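Local coordinates for protein thermostable carboxypeptidase 1 (Pyrococcus furiosus, PDB 1K9X) that releases amino acids one at a time from the C-terminus of peptides as a cobalt-dependent metallocarboxypeptidase of broad specificity, acting as a homodimer, at residues Ala124-Ser129 with Lys401-Ile406; Phe349-Ala354 with Leu407-Trp412; Arg84-Val89 with Thr287-Gly292; Ala26-Gly31 with Phe240-Gly245; Arg311-Val316 with Thr334-Tyr339. All coordinates share one frame; numbering follows the deposited sequence.

In the fold
Read from the N terminus, helix 8-36 meets strand 241-243 in interaction 4, and helix 81-97 meets the loop 287-292 in interaction 3; the two loops cross, since residues 84-89 fall within the span that interaction 4 closes. Interaction 1 opens at residues 124-129, just after helix 102-124, and closes at residues 401-406, so it crosses both. Inside its span lies interaction 5, a short closure between helices 313-326 and 335-342. Interaction 2 joins the loop 349-354, before helix 359-375, to residues 407-412, which lead into helix 411-414; it crosses interaction 1 and touches it, Tyr402 O lying 3.0 Å from Leu407 N. Interactions 1 and 3 sit on opposite sides of the chain's centre.

Interaction 1 (Ala124-Ser129 with Lys401-Ile406); sequences AKDDFS and KYSEGI
Phe128 CB sits over the middle of the Tyr402 ring, 3.3 Å from its centroid and 5° off the normal, a CH-pi contact and the compact heart of this junction. The two rings themselves meet obliquely, planes at 33°. Phe128 has CG opposite the backbone N (chi1 -175°), which carries its ring past the tyrosine to Ile406, where Phe128 CE1 lies 3.8 Å from Ile406 CD1; Leu135 of helix 132-149 backs both residues. Tyr402 CD1, at the ring edge, comes to 3.2 Å from Asp126 O. An alanine in place of Tyr402 would strip the flat surface from beneath Phe128 CB and is likely to leave the phenylalanine freer to shift. The outer side is looser and polar. Water 1 donates to Asp126 O and accepts from Tyr402 N, while Lys401 runs extended toward solvent, its NZ 5.0 Å from Asp126 OD2 and thus beyond a salt bridge. Ser403 N donates to Asp126 OD1 at 3.0 Å, nearly along the C-O axis. Asp126, with positive phi, is the C-prime residue of the Schellman motif ending helix 102-124, so this carboxylate bond joins a helix terminus to the 401-406 turn, and the nearby lysine probably favours its negative charge.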
# COMPACT_ATOMS: atom_id res chain seq x y z
N ALA A 124 24.41 -13.93 -16.83
CA ALA A 124 24.61 -12.86 -17.80
C ALA A 124 25.78 -13.16 -18.72
O ALA A 124 25.71 -12.89 -19.91
CB ALA A 124 24.83 -11.53 -17.08
N LYS A 125 26.85 -13.72 -18.16
CA LYS A 125 28.05 -14.02 -18.93
C LYS A 125 28.13 -15.44 -19.47
O LYS A 125 29.16 -15.84 -20.02
CB LYS A 125 29.29 -13.76 -18.07
CG LYS A 125 29.24 -12.46 -17.31
CD LYS A 125 30.38 -12.37 -16.31
CE LYS A 125 30.22 -11.13 -15.43
NZ LYS A 125 31.31 -11.01 -14.42
N ASP A 126 27.06 -16.22 -19.31
CA ASP A 126 27.06 -17.59 -19.79
C ASP A 126 28.27 -18.36 -19.27
O ASP A 126 28.86 -19.18 -19.98
CB ASP A 126 27.05 -17.63 -21.33
CG ASP A 126 25.64 -17.58 -21.89
OD1 ASP A 126 24.82 -18.44 -21.50
OD2 ASP A 126 25.35 -16.69 -22.72
N ASP A 127 28.62 -18.10 -18.02
CA ASP A 127 29.75 -18.75 -17.37
C ASP A 127 29.32 -19.43 -16.07
O ASP A 127 29.24 -18.79 -15.03
CB ASP A 127 30.86 -17.74 -17.09
CG ASP A 127 31.95 -18.29 -16.20
OD1 ASP A 127 32.16 -19.52 -16.21
OD2 ASP A 127 32.59 -17.49 -15.48
N PHE A 128 29.07 -20.74 -16.16
CA PHE A 128 28.63 -21.54 -15.03
C PHE A 128 29.62 -21.63 -13.87
O PHE A 128 29.21 -21.76 -12.71
CB PHE A 128 28.29 -22.95 -15.51
CG PHE A 128 27.70 -23.83 -14.44
CD1 PHE A 128 26.38 -23.67 -14.03
CD2 PHE A 128 28.49 -24.80 -13.81
CE1 PHE A 128 25.84 -24.45 -13.01
CE2 PHE A 128 27.96 -25.59 -12.78
CZ PHE A 128 26.63 -25.42 -12.38
N SER A 129 30.91 -21.57 -14.18
CA SER A 129 31.95 -21.70 -13.16
C SER A 129 31.85 -20.69 -12.02
O SER A 129 32.38 -20.91 -10.94
CB SER A 129 33.35 -21.61 -13.79
OG SER A 129 33.71 -20.27 -14.09
N LYS A 401 24.10 -22.97 -24.59
CA LYS A 401 24.75 -22.09 -23.63
C LYS A 401 24.17 -22.36 -22.25
O LYS A 401 23.08 -22.92 -22.13
CB LYS A 401 24.51 -20.63 -24.02
CG LYS A 401 24.90 -20.29 -25.45
CD LYS A 401 24.53 -18.86 -25.81
CE LYS A 401 24.91 -18.51 -27.26
NZ LYS A 401 24.56 -17.10 -27.62
N TYR A 402 24.90 -21.97 -21.21
CA TYR A 402 24.44 -22.17 -19.84
C TYR A 402 23.12 -21.46 -19.56
O TYR A 402 22.29 -21.96 -18.80
CB TYR A 402 25.52 -21.69 -18.87
CG TYR A 402 26.73 -22.61 -18.81
CD1 TYR A 402 28.01 -22.13 -19.06
CD2 TYR A 402 26.58 -23.96 -18.48
CE1 TYR A 402 29.13 -22.97 -18.97
CE2 TYR A 402 27.69 -24.81 -18.39
CZ TYR A 402 28.96 -24.31 -18.64
OH TYR A 402 30.06 -25.14 -18.55
N SER A 403 22.92 -20.31 -20.20
CA SER A 403 21.70 -19.51 -20.04
C SER A 403 20.45 -20.22 -20.54
O SER A 403 19.36 -19.98 -20.02
CB SER A 403 21.83 -18.18 -20.79
OG SER A 403 22.04 -17.12 -19.89
N GLU A 404 20.60 -21.07 -21.55
CA GLU A 404 19.49 -21.83 -22.12
C GLU A 404 19.25 -23.10 -21.32
O GLU A 404 18.27 -23.80 -21.55
CB GLU A 404 19.78 -22.24 -23.56
CG GLU A 404 19.93 -21.12 -24.57
CD GLU A 404 20.22 -21.66 -25.97
OE1 GLU A 404 21.10 -22.55 -26.10
OE2 GLU A 404 19.58 -21.20 -26.94
N GLY A 405 20.16 -23.41 -20.41
CA GLY A 405 20.04 -24.61 -19.61
C GLY A 405 19.90 -24.34 -18.12
O GLY A 405 19.06 -23.53 -17.71
N ILE A 406 20.73 -24.99 -17.32
CA ILE A 406 20.70 -24.86 -15.87
C ILE A 406 20.75 -23.46 -15.27
O ILE A 406 20.41 -23.27 -14.10
CB ILE A 406 21.83 -25.71 -15.23
CG1 ILE A 406 21.76 -25.63 -13.70
CG2 ILE A 406 23.18 -25.23 -15.73
CD1 ILE A 406 22.69 -26.59 -13.01
O HOH W 1 27.51 -20.78 -21.93

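Interaction 2 (Phe349-Ala354 with Leu407-Trp412); sequences FIRTEA and LQDIHW
The guanidinium of Arg351 and the carboxylate of Asp409 stand almost perpendicular, planes 80° apart, and the His411 ring is turned 76° from the same guanidinium; both partners approach it obliquely. In the histidine's own plane, at the ring edge, lies Asp409 CB. The salt bridge runs from Arg351 NH1 to Asp409 OD2 at 2.8 Å, but its N-H...O angle of 116° makes the hydrogen bond weak; a bend at chi3 carries the arginine tip there. Asp409 OD1 has a second cation in Arg366 of helix 359-375, and Tyr423 makes a cation-pi contact with Arg351. Straighter is the bond from Arg351 N to Gln408 OE1, 2.9 Å long, with the donor tilted from the carbonyl plane. Water 2 donates to both Gln408 OE1 and Asp409 OD2, tying the two acceptors together. The contact joins two family sequence motifs, I/NRXXA/SD and GXXQDXHW, beside the metallopeptidase centre: the Arg351 side chain lies about 8 Å from that of the cobalt ligand Glu299.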
# COMPACT_ATOMS: atom_id res chain seq x y z
N PHE A 349 13.87 -24.29 -24.81
CA PHE A 349 14.83 -24.38 -23.72
C PHE A 349 14.30 -23.73 -22.45
O PHE A 349 14.58 -24.19 -21.35
CB PHE A 349 16.16 -23.70 -24.07
CG PHE A 349 16.75 -24.13 -25.38
CD1 PHE A 349 16.67 -23.30 -26.50
CD2 PHE A 349 17.44 -25.34 -25.49
CE1 PHE A 349 17.27 -23.67 -27.72
CE2 PHE A 349 18.04 -25.71 -26.70
CZ PHE A 349 17.95 -24.88 -27.81
N ILE A 350 13.54 -22.64 -22.60
CA ILE A 350 13.04 -21.90 -21.44
C ILE A 350 11.69 -22.38 -20.91
O ILE A 350 10.68 -22.38 -21.61
CB ILE A 350 12.95 -20.37 -21.75
CG1 ILE A 350 14.20 -19.89 -22.48
CG2 ILE A 350 12.84 -19.58 -20.44
CD1 ILE A 350 15.50 -20.08 -21.69
N ARG A 351 11.71 -22.76 -19.64
CA ARG A 351 10.54 -23.26 -18.93
C ARG A 351 9.36 -22.27 -18.91
O ARG A 351 8.23 -22.63 -19.22
CB ARG A 351 10.96 -23.61 -17.50
CG ARG A 351 9.82 -23.93 -16.54
CD ARG A 351 10.31 -24.01 -15.10
NE ARG A 351 9.45 -23.22 -14.22
CZ ARG A 351 9.64 -21.94 -13.92
NH1 ARG A 351 10.68 -21.29 -14.42
NH2 ARG A 351 8.78 -21.30 -13.14
N THR A 352 9.64 -21.02 -18.56
CA THR A 352 8.58 -20.01 -18.50
C THR A 352 7.91 -19.75 -19.84
O THR A 352 6.93 -19.02 -19.91
CB THR A 352 9.13 -18.67 -17.97
OG1 THR A 352 10.21 -18.24 -18.80
CG2 THR A 352 9.63 -18.83 -16.55
N GLU A 353 8.44 -20.32 -20.91
CA GLU A 353 7.86 -20.10 -22.24
C GLU A 353 7.22 -21.36 -22.80
O GLU A 353 6.58 -21.32 -23.83
CB GLU A 353 8.94 -19.64 -23.22
CG GLU A 353 8.56 -18.41 -24.03
CD GLU A 353 8.80 -17.12 -23.27
OE1 GLU A 353 8.31 -17.00 -22.12
OE2 GLU A 353 9.48 -16.23 -23.82
N ALA A 354 7.38 -22.48 -22.10
CA ALA A 354 6.83 -23.76 -22.58
C ALA A 354 5.31 -23.86 -22.67
O ALA A 354 4.59 -23.40 -21.79
CB ALA A 354 7.38 -24.89 -21.72
N LEU A 407 21.16 -22.46 -16.04
CA LEU A 407 21.22 -21.10 -15.50
C LEU A 407 19.93 -20.32 -15.75
O LEU A 407 19.89 -19.12 -15.53
CB LEU A 407 22.42 -20.36 -16.08
CG LEU A 407 23.61 -20.14 -15.13
CD1 LEU A 407 23.77 -21.29 -14.16
CD2 LEU A 407 24.87 -19.94 -15.97
N GLN A 408 18.90 -21.03 -16.21
CA GLN A 408 17.58 -20.47 -16.51
C GLN A 408 16.93 -19.69 -15.38
O GLN A 408 16.69 -18.49 -15.50
CB GLN A 408 16.60 -21.57 -16.88
CG GLN A 408 16.59 -21.96 -18.31
CD GLN A 408 15.43 -22.86 -18.59
OE1 GLN A 408 14.28 -22.50 -18.32
NE2 GLN A 408 15.71 -24.04 -19.11
N ASP A 409 16.58 -20.37 -14.29
CA ASP A 409 15.94 -19.68 -13.18
C ASP A 409 16.70 -19.59 -11.87
O ASP A 409 17.62 -20.38 -11.58
CB ASP A 409 14.53 -20.21 -12.93
CG ASP A 409 14.25 -21.53 -13.60
OD1 ASP A 409 14.85 -22.54 -13.21
OD2 ASP A 409 13.42 -21.55 -14.52
N ILE A 410 16.29 -18.58 -11.09
CA ILE A 410 16.86 -18.22 -9.79
C ILE A 410 16.62 -19.22 -8.68
O ILE A 410 17.35 -19.24 -7.69
CB ILE A 410 16.28 -16.87 -9.29
CG1 ILE A 410 16.17 -15.86 -10.43
CG2 ILE A 410 17.17 -16.29 -8.20
CD1 ILE A 410 15.50 -14.55 -10.03
N HIS A 411 15.58 -20.02 -8.83
CA HIS A 411 15.18 -20.99 -7.82
C HIS A 411 16.28 -21.63 -6.98
O HIS A 411 16.26 -21.50 -5.76
CB HIS A 411 14.30 -22.04 -8.48
CG HIS A 411 13.13 -21.46 -9.20
ND1 HIS A 411 11.85 -21.44 -8.67
CD2 HIS A 411 13.04 -20.82 -10.39
CE1 HIS A 411 11.03 -20.83 -9.50
NE2 HIS A 411 11.73 -20.44 -10.56
N TRP A 412 17.24 -22.30 -7.61
CA TRP A 412 18.31 -22.94 -6.85
C TRP A 412 19.21 -21.93 -6.16
O TRP A 412 19.68 -22.17 -5.05
CB TRP A 412 19.15 -23.86 -7.74
CG TRP A 412 18.39 -25.05 -8.23
CD1 TRP A 412 17.11 -25.39 -7.91
CD2 TRP A 412 18.86 -26.05 -9.15
NE1 TRP A 412 16.74 -26.54 -8.58
CE2 TRP A 412 17.79 -26.96 -9.34
CE3 TRP A 412 20.06 -26.27 -9.82
CZ2 TRP A 412 17.90 -28.07 -10.19
CZ3 TRP A 412 20.17 -27.37 -10.67
CH2 TRP A 412 19.09 -28.25 -10.84
O HOH W 2 12.58 -20.67 -17.01

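Interaction 3 (Arg84-Val89 with Thr287-Gly292); sequences RGIVRV and TPIAGG
Ile86 presents two of its carbons to the ring of Pro288: CG2 lies 3.9 Å from Pro288 CG, with CG1 only slightly farther off, and the side chains meet at a slant. With CG1 anti to the carbonyl carbon (chi1 -75°), that branch also faces Ile289; Ile86 CG1 is 4.1 Å from Ile289 CD1 as modelled, but the same methyl comes impossibly close to Gly85, so its exact place is doubtful. One turn along the helix, Val89 CG1 rests 3.9 Å from Pro288 O and 4.2 Å from Pro288 CB, so the proline is touched from two successive levels of helix 81-97. No hydrogen bond crosses between the segments; the contact is apolar and largely buried. Its geometry comes from a type I beta turn, Thr287 to Ala290, closed by Ala290 N to Thr287 O at 3.1 Å, which places Pro288 and Ile289 at the two central positions and directs both CB atoms at the helix. Further out, Thr287 OG1 bonds to Phe284 O, and Ile289 shares backbone hydrogen bonding with Ser469. Helix 8-36 packs on the same cluster through Leu14, which touches Ile86 and Thr287, and through Tyr17, which meets Pro288.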
# COMPACT_ATOMS: atom_id res chain seq x y z
N ARG A 84 -10.36 -27.82 14.19
CA ARG A 84 -9.24 -28.74 14.07
C ARG A 84 -8.32 -28.17 13.00
O ARG A 84 -7.10 -28.29 13.08
CB ARG A 84 -9.71 -30.14 13.67
CG ARG A 84 -10.06 -31.03 14.86
CD ARG A 84 -10.46 -32.44 14.44
NE ARG A 84 -11.87 -32.55 14.07
CZ ARG A 84 -12.32 -32.70 12.83
NH1 ARG A 84 -11.48 -32.77 11.81
NH2 ARG A 84 -13.63 -32.79 12.62
N GLY A 85 -8.94 -27.53 12.01
CA GLY A 85 -8.18 -26.94 10.94
C GLY A 85 -7.29 -25.83 11.47
O GLY A 85 -6.14 -25.71 11.05
N ILE A 86 -7.80 -25.03 12.39
CA ILE A 86 -6.99 -23.95 12.95
C ILE A 86 -5.78 -24.51 13.67
O ILE A 86 -4.67 -23.97 13.56
CB ILE A 86 -7.80 -23.07 13.92
CG1 ILE A 86 -8.74 -22.16 13.11
CG2 ILE A 86 -6.87 -22.24 14.79
CD1 ILE A 86 -9.63 -21.32 13.96
N VAL A 87 -5.98 -25.60 14.40
CA VAL A 87 -4.89 -26.22 15.12
C VAL A 87 -3.85 -26.78 14.14
O VAL A 87 -2.66 -26.50 14.27
CB VAL A 87 -5.40 -27.34 16.05
CG1 VAL A 87 -4.22 -28.09 16.65
CG2 VAL A 87 -6.27 -26.74 17.16
N ARG A 88 -4.29 -27.54 13.14
CA ARG A 88 -3.35 -28.12 12.18
C ARG A 88 -2.47 -27.09 11.50
O ARG A 88 -1.24 -27.21 11.51
CB ARG A 88 -4.08 -28.93 11.10
CG ARG A 88 -3.12 -29.79 10.29
CD ARG A 88 -3.75 -30.41 9.06
NE ARG A 88 -3.58 -29.57 7.88
CZ ARG A 88 -4.49 -28.71 7.43
NH1 ARG A 88 -5.65 -28.56 8.06
NH2 ARG A 88 -4.23 -27.98 6.35
N VAL A 89 -3.09 -26.09 10.89
CA VAL A 89 -2.35 -25.05 10.20
C VAL A 89 -1.35 -24.35 11.11
O VAL A 89 -0.16 -24.30 10.81
CB VAL A 89 -3.29 -24.01 9.55
CG1 VAL A 89 -2.50 -22.82 9.05
CG2 VAL A 89 -4.03 -24.63 8.38
N THR A 287 -8.76 -15.44 10.16
CA THR A 287 -8.26 -16.66 10.78
C THR A 287 -7.25 -17.39 9.91
O THR A 287 -7.24 -17.25 8.69
CB THR A 287 -9.40 -17.65 11.11
OG1 THR A 287 -9.91 -18.21 9.90
CG2 THR A 287 -10.53 -16.95 11.86
N PRO A 288 -6.39 -18.20 10.54
CA PRO A 288 -5.39 -18.95 9.79
C PRO A 288 -5.97 -19.92 8.75
O PRO A 288 -5.29 -20.32 7.81
CB PRO A 288 -4.60 -19.66 10.89
CG PRO A 288 -5.56 -19.73 12.04
CD PRO A 288 -6.24 -18.40 11.98
N ILE A 289 -7.24 -20.26 8.91
CA ILE A 289 -7.88 -21.18 7.99
C ILE A 289 -8.44 -20.55 6.72
O ILE A 289 -8.84 -21.25 5.78
CB ILE A 289 -8.96 -22.00 8.75
CG1 ILE A 289 -8.35 -23.36 9.12
CG2 ILE A 289 -10.23 -22.14 7.95
CD1 ILE A 289 -9.35 -24.35 9.64
N ALA A 290 -8.46 -19.22 6.67
CA ALA A 290 -8.92 -18.53 5.47
C ALA A 290 -7.76 -18.58 4.48
O ALA A 290 -6.60 -18.52 4.89
CB ALA A 290 -9.28 -17.09 5.80
N GLY A 291 -8.05 -18.69 3.19
CA GLY A 291 -6.99 -18.72 2.20
C GLY A 291 -6.66 -20.06 1.54
O GLY A 291 -7.01 -21.13 2.05
N GLY A 292 -5.99 -19.98 0.39
CA GLY A 292 -5.61 -21.18 -0.34
C GLY A 292 -4.79 -22.10 0.54
O GLY A 292 -3.92 -21.64 1.27

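Interaction 4 (Ala26-Gly31 with Phe240-Gly245); sequences AQSVLG and FTTEFG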
# COMPACT_ATOMS: atom_id res chain seq x y z
N ALA A 26 -0.54 -5.94 6.28
CA ALA A 26 0.40 -4.86 6.05
C ALA A 26 1.48 -5.33 5.06
O ALA A 26 1.73 -4.68 4.05
CB ALA A 26 1.03 -4.45 7.36
N GLN A 27 2.10 -6.48 5.34
CA GLN A 27 3.13 -7.02 4.46
C GLN A 27 2.66 -7.16 3.02
O GLN A 27 3.43 -6.90 2.09
CB GLN A 27 3.61 -8.38 4.96
CG GLN A 27 4.41 -8.35 6.25
CD GLN A 27 5.89 -8.06 6.02
OE1 GLN A 27 6.73 -8.41 6.85
NE2 GLN A 27 6.21 -7.40 4.91
N SER A 28 1.41 -7.58 2.83
CA SER A 28 0.84 -7.75 1.49
C SER A 28 0.73 -6.42 0.78
O SER A 28 0.98 -6.33 -0.42
CB SER A 28 -0.57 -8.37 1.56
OG SER A 28 -0.55 -9.69 2.06
N VAL A 29 0.31 -5.39 1.52
CA VAL A 29 0.16 -4.06 0.95
C VAL A 29 1.54 -3.53 0.57
O VAL A 29 1.73 -3.01 -0.53
CB VAL A 29 -0.53 -3.11 1.95
CG1 VAL A 29 -0.68 -1.73 1.34
CG2 VAL A 29 -1.92 -3.66 2.33
N LEU A 30 2.50 -3.67 1.47
CA LEU A 30 3.86 -3.22 1.19
C LEU A 30 4.42 -3.96 -0.02
O LEU A 30 5.11 -3.37 -0.86
CB LEU A 30 4.76 -3.46 2.41
CG LEU A 30 4.70 -2.42 3.52
CD1 LEU A 30 3.25 -2.08 3.84
CD2 LEU A 30 5.42 -2.94 4.76
N GLY A 31 4.10 -5.25 -0.13
CA GLY A 31 4.60 -6.04 -1.23
C GLY A 31 3.99 -5.62 -2.55
O GLY A 31 4.69 -5.46 -3.54
N PHE A 240 1.21 -11.16 -10.82
CA PHE A 240 1.07 -11.89 -9.57
C PHE A 240 -0.27 -11.59 -8.92
O PHE A 240 -0.97 -10.66 -9.32
CB PHE A 240 2.23 -11.59 -8.62
CG PHE A 240 2.31 -10.16 -8.17
CD1 PHE A 240 1.69 -9.75 -6.99
CD2 PHE A 240 3.06 -9.22 -8.89
CE1 PHE A 240 1.81 -8.44 -6.53
CE2 PHE A 240 3.19 -7.91 -8.44
CZ PHE A 240 2.56 -7.52 -7.25
N THR A 241 -0.62 -12.40 -7.93
CA THR A 241 -1.86 -12.24 -7.20
C THR A 241 -1.55 -12.03 -5.73
O THR A 241 -0.72 -12.74 -5.16
CB THR A 241 -2.76 -13.49 -7.35
OG1 THR A 241 -3.09 -13.66 -8.73
CG2 THR A 241 -4.05 -13.33 -6.55
N THR A 242 -2.21 -11.05 -5.13
CA THR A 242 -2.01 -10.76 -3.72
C THR A 242 -3.35 -10.65 -3.01
O THR A 242 -4.27 -10.00 -3.50
CB THR A 242 -1.24 -9.43 -3.50
OG1 THR A 242 0.01 -9.47 -4.21
CG2 THR A 242 -0.94 -9.24 -2.02
N GLU A 243 -3.45 -11.30 -1.86
CA GLU A 243 -4.67 -11.29 -1.08
C GLU A 243 -4.50 -10.38 0.14
O GLU A 243 -3.74 -10.69 1.05
CB GLU A 243 -4.99 -12.72 -0.61
CG GLU A 243 -6.30 -12.87 0.17
CD GLU A 243 -6.13 -13.62 1.50
OE1 GLU A 243 -5.39 -14.63 1.53
OE2 GLU A 243 -6.76 -13.21 2.50
N PHE A 244 -5.20 -9.24 0.13
CA PHE A 244 -5.15 -8.32 1.26
C PHE A 244 -6.16 -8.82 2.28
O PHE A 244 -5.94 -8.78 3.50
CB PHE A 244 -5.57 -6.91 0.83
CG PHE A 244 -4.51 -6.15 0.07
CD1 PHE A 244 -4.67 -4.79 -0.18
CD2 PHE A 244 -3.36 -6.78 -0.39
CE1 PHE A 244 -3.70 -4.07 -0.87
CE2 PHE A 244 -2.38 -6.07 -1.09
CZ PHE A 244 -2.55 -4.71 -1.32
N GLY A 245 -7.28 -9.30 1.76
CA GLY A 245 -8.34 -9.81 2.59
C GLY A 245 -9.34 -10.49 1.67
O GLY A 245 -9.26 -10.33 0.45
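At the corner the chain turns at Phe244, beside strand 241-243, the phenylalanine lays its ring against helix 8-36. Val29 CG2 stands over one face, 3.8 Å from the ring centroid and 16° off the normal, a CH-pi contact displaced toward the rim; CG2 is the branch anti to the carbonyl carbon of Val29, beside the backbone N, which brings it over the ring. Alongside, Phe244 CE2 comes to 3.4 Å from Ser28 O, and Phe244 CD2 is 3.8 Å from Ser28 CB. Phe244 and Gly245 form a classic beta bulge opposite Asp248. A serine in place of Phe244 would probably leave Val29 CG2 without its aromatic surface and open a gap between helix and strand. Upstream, Thr242 CG2 packs on Ser28 CB at 3.7 Å, while Ser28 OG turns to Gly24 O in its own helix. A hydrogen bond between His25 ND1 of helix 8-36 and Phe244 O also links helix and corner. Arg46 of the second subunit packs on Phe244, and Val29 touches Leu30 of that subunit. Thr241 OG1 hydrogen-bonds Glu270, the predicted proton donor/acceptor.

Interaction 5 (Arg311-Val316 with Thr334-Tyr339); sequences RSKEFV and TPEDVY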
# COMPACT_ATOMS: atom_id res chain seq x y z
N ARG A 311 -7.35 -21.63 -23.09
CA ARG A 311 -6.95 -22.08 -24.42
C ARG A 311 -7.97 -22.97 -25.14
O ARG A 311 -7.64 -23.57 -26.16
CB ARG A 311 -5.61 -22.81 -24.36
CG ARG A 311 -4.44 -21.96 -23.89
CD ARG A 311 -3.23 -22.84 -23.57
NE ARG A 311 -2.28 -22.16 -22.69
CZ ARG A 311 -1.37 -21.29 -23.11
NH1 ARG A 311 -1.29 -20.98 -24.39
NH2 ARG A 311 -0.57 -20.70 -22.23
N SER A 312 -9.19 -23.03 -24.62
CA SER A 312 -10.22 -23.85 -25.26
C SER A 312 -10.75 -23.07 -26.45
O SER A 312 -10.59 -21.85 -26.51
CB SER A 312 -11.35 -24.14 -24.28
OG SER A 312 -12.06 -22.96 -23.95
N LYS A 313 -11.39 -23.76 -27.39
CA LYS A 313 -11.91 -23.07 -28.56
C LYS A 313 -13.13 -22.23 -28.23
O LYS A 313 -13.37 -21.21 -28.89
CB LYS A 313 -12.26 -24.04 -29.71
CG LYS A 313 -12.07 -23.36 -31.08
CD LYS A 313 -12.15 -24.32 -32.23
CE LYS A 313 -11.16 -25.44 -32.06
NZ LYS A 313 -11.61 -26.69 -32.74
N GLU A 314 -13.89 -22.64 -27.21
CA GLU A 314 -15.06 -21.89 -26.78
C GLU A 314 -14.58 -20.53 -26.31
O GLU A 314 -15.21 -19.51 -26.61
CB GLU A 314 -15.80 -22.59 -25.62
CG GLU A 314 -16.57 -23.85 -26.00
CD GLU A 314 -15.68 -24.95 -26.53
OE1 GLU A 314 -14.68 -25.30 -25.87
OE2 GLU A 314 -15.99 -25.48 -27.61
N PHE A 315 -13.48 -20.51 -25.56
CA PHE A 315 -12.94 -19.25 -25.05
C PHE A 315 -12.48 -18.36 -26.19
O PHE A 315 -12.73 -17.16 -26.18
CB PHE A 315 -11.77 -19.47 -24.09
CG PHE A 315 -11.34 -18.21 -23.39
CD1 PHE A 315 -12.13 -17.65 -22.39
CD2 PHE A 315 -10.17 -17.55 -23.77
CE1 PHE A 315 -11.78 -16.44 -21.78
CE2 PHE A 315 -9.80 -16.34 -23.17
CZ PHE A 315 -10.61 -15.79 -22.17
N VAL A 316 -11.80 -18.96 -27.16
CA VAL A 316 -11.32 -18.20 -28.31
C VAL A 316 -12.49 -17.55 -29.06
O VAL A 316 -12.41 -16.40 -29.47
CB VAL A 316 -10.50 -19.10 -29.27
CG1 VAL A 316 -10.10 -18.33 -30.53
CG2 VAL A 316 -9.24 -19.60 -28.56
N THR A 334 -8.36 -15.42 -38.72
CA THR A 334 -9.65 -16.02 -38.41
C THR A 334 -9.59 -16.53 -36.97
O THR A 334 -8.52 -16.52 -36.36
CB THR A 334 -9.93 -17.22 -39.33
OG1 THR A 334 -8.98 -18.26 -39.05
CG2 THR A 334 -9.81 -16.81 -40.79
N PRO A 335 -10.73 -16.96 -36.41
CA PRO A 335 -10.70 -17.46 -35.04
C PRO A 335 -9.86 -18.74 -34.92
O PRO A 335 -9.31 -19.05 -33.86
CB PRO A 335 -12.18 -17.67 -34.71
CG PRO A 335 -12.83 -17.85 -36.05
CD PRO A 335 -12.11 -16.84 -36.90
N GLU A 336 -9.76 -19.49 -36.02
CA GLU A 336 -8.95 -20.70 -36.00
C GLU A 336 -7.51 -20.30 -35.76
O GLU A 336 -6.82 -20.90 -34.94
CB GLU A 336 -9.06 -21.46 -37.33
CG GLU A 336 -10.35 -22.23 -37.48
CD GLU A 336 -10.70 -23.02 -36.22
OE1 GLU A 336 -9.84 -23.79 -35.73
OE2 GLU A 336 -11.84 -22.88 -35.74
N ASP A 337 -7.06 -19.27 -36.48
CA ASP A 337 -5.70 -18.77 -36.33
C ASP A 337 -5.41 -18.51 -34.86
O ASP A 337 -4.36 -18.91 -34.36
CB ASP A 337 -5.52 -17.46 -37.11
CG ASP A 337 -5.24 -17.69 -38.58
OD1 ASP A 337 -5.90 -17.02 -39.40
OD2 ASP A 337 -4.36 -18.53 -38.90
N VAL A 338 -6.35 -17.85 -34.18
CA VAL A 338 -6.20 -17.53 -32.76
C VAL A 338 -6.10 -18.79 -31.94
O VAL A 338 -5.27 -18.89 -31.04
CB VAL A 338 -7.40 -16.69 -32.21
CG1 VAL A 338 -7.14 -16.33 -30.77
CG2 VAL A 338 -7.59 -15.42 -33.02
N TYR A 339 -6.95 -19.77 -32.24
CA TYR A 339 -6.93 -21.02 -31.50
C TYR A 339 -5.56 -21.66 -31.68
O TYR A 339 -4.92 -22.06 -30.70
CB TYR A 339 -8.00 -22.00 -32.00
CG TYR A 339 -7.93 -23.32 -31.26
CD1 TYR A 339 -8.29 -23.41 -29.92
CD2 TYR A 339 -7.42 -24.46 -31.89
CE1 TYR A 339 -8.13 -24.60 -29.21
CE2 TYR A 339 -7.26 -25.65 -31.19
CZ TYR A 339 -7.62 -25.71 -29.85
OH TYR A 339 -7.44 -26.88 -29.14
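Lys313 CE lies over the centre of the Tyr339 ring, 3.8 Å from its centroid and 8° off the normal, a CH-pi contact. A bend at chi3 (-55°) folds the lysine over that face, and its NZ makes a cation-pi interaction at 4.9 Å from the centroid. The apolar contacts centre on Val316, whose CG1 is 3.6 Å from Val338 CG1; its other methyl, CG2, meets the ring edge of Tyr339 at CD1, 4.2 Å off. Among charges, Lys313 NZ and Glu336 OE1 stay 4.5 Å apart, beyond a salt bridge, though the attraction may still help hold the lysine. Both helix starts are capped: Phe315 N donates to Ser312 OG at 3.3 Å, an oxygen also hydrogen-bonded to Ile309 O, and Thr334 with Asp337 forms a capping box, Thr334 N to Asp337 OD1 being 3.0 Å. The pair thus joins the first turns of helices 313-326 and 335-342. Lys497, on the C-terminal helix 488-498, bonds to Tyr339 OH and Arg311 O, while Arg311, hydrogen-bonded to Phe342 O, packs on Leu265 of the HEXXH helix 261-278.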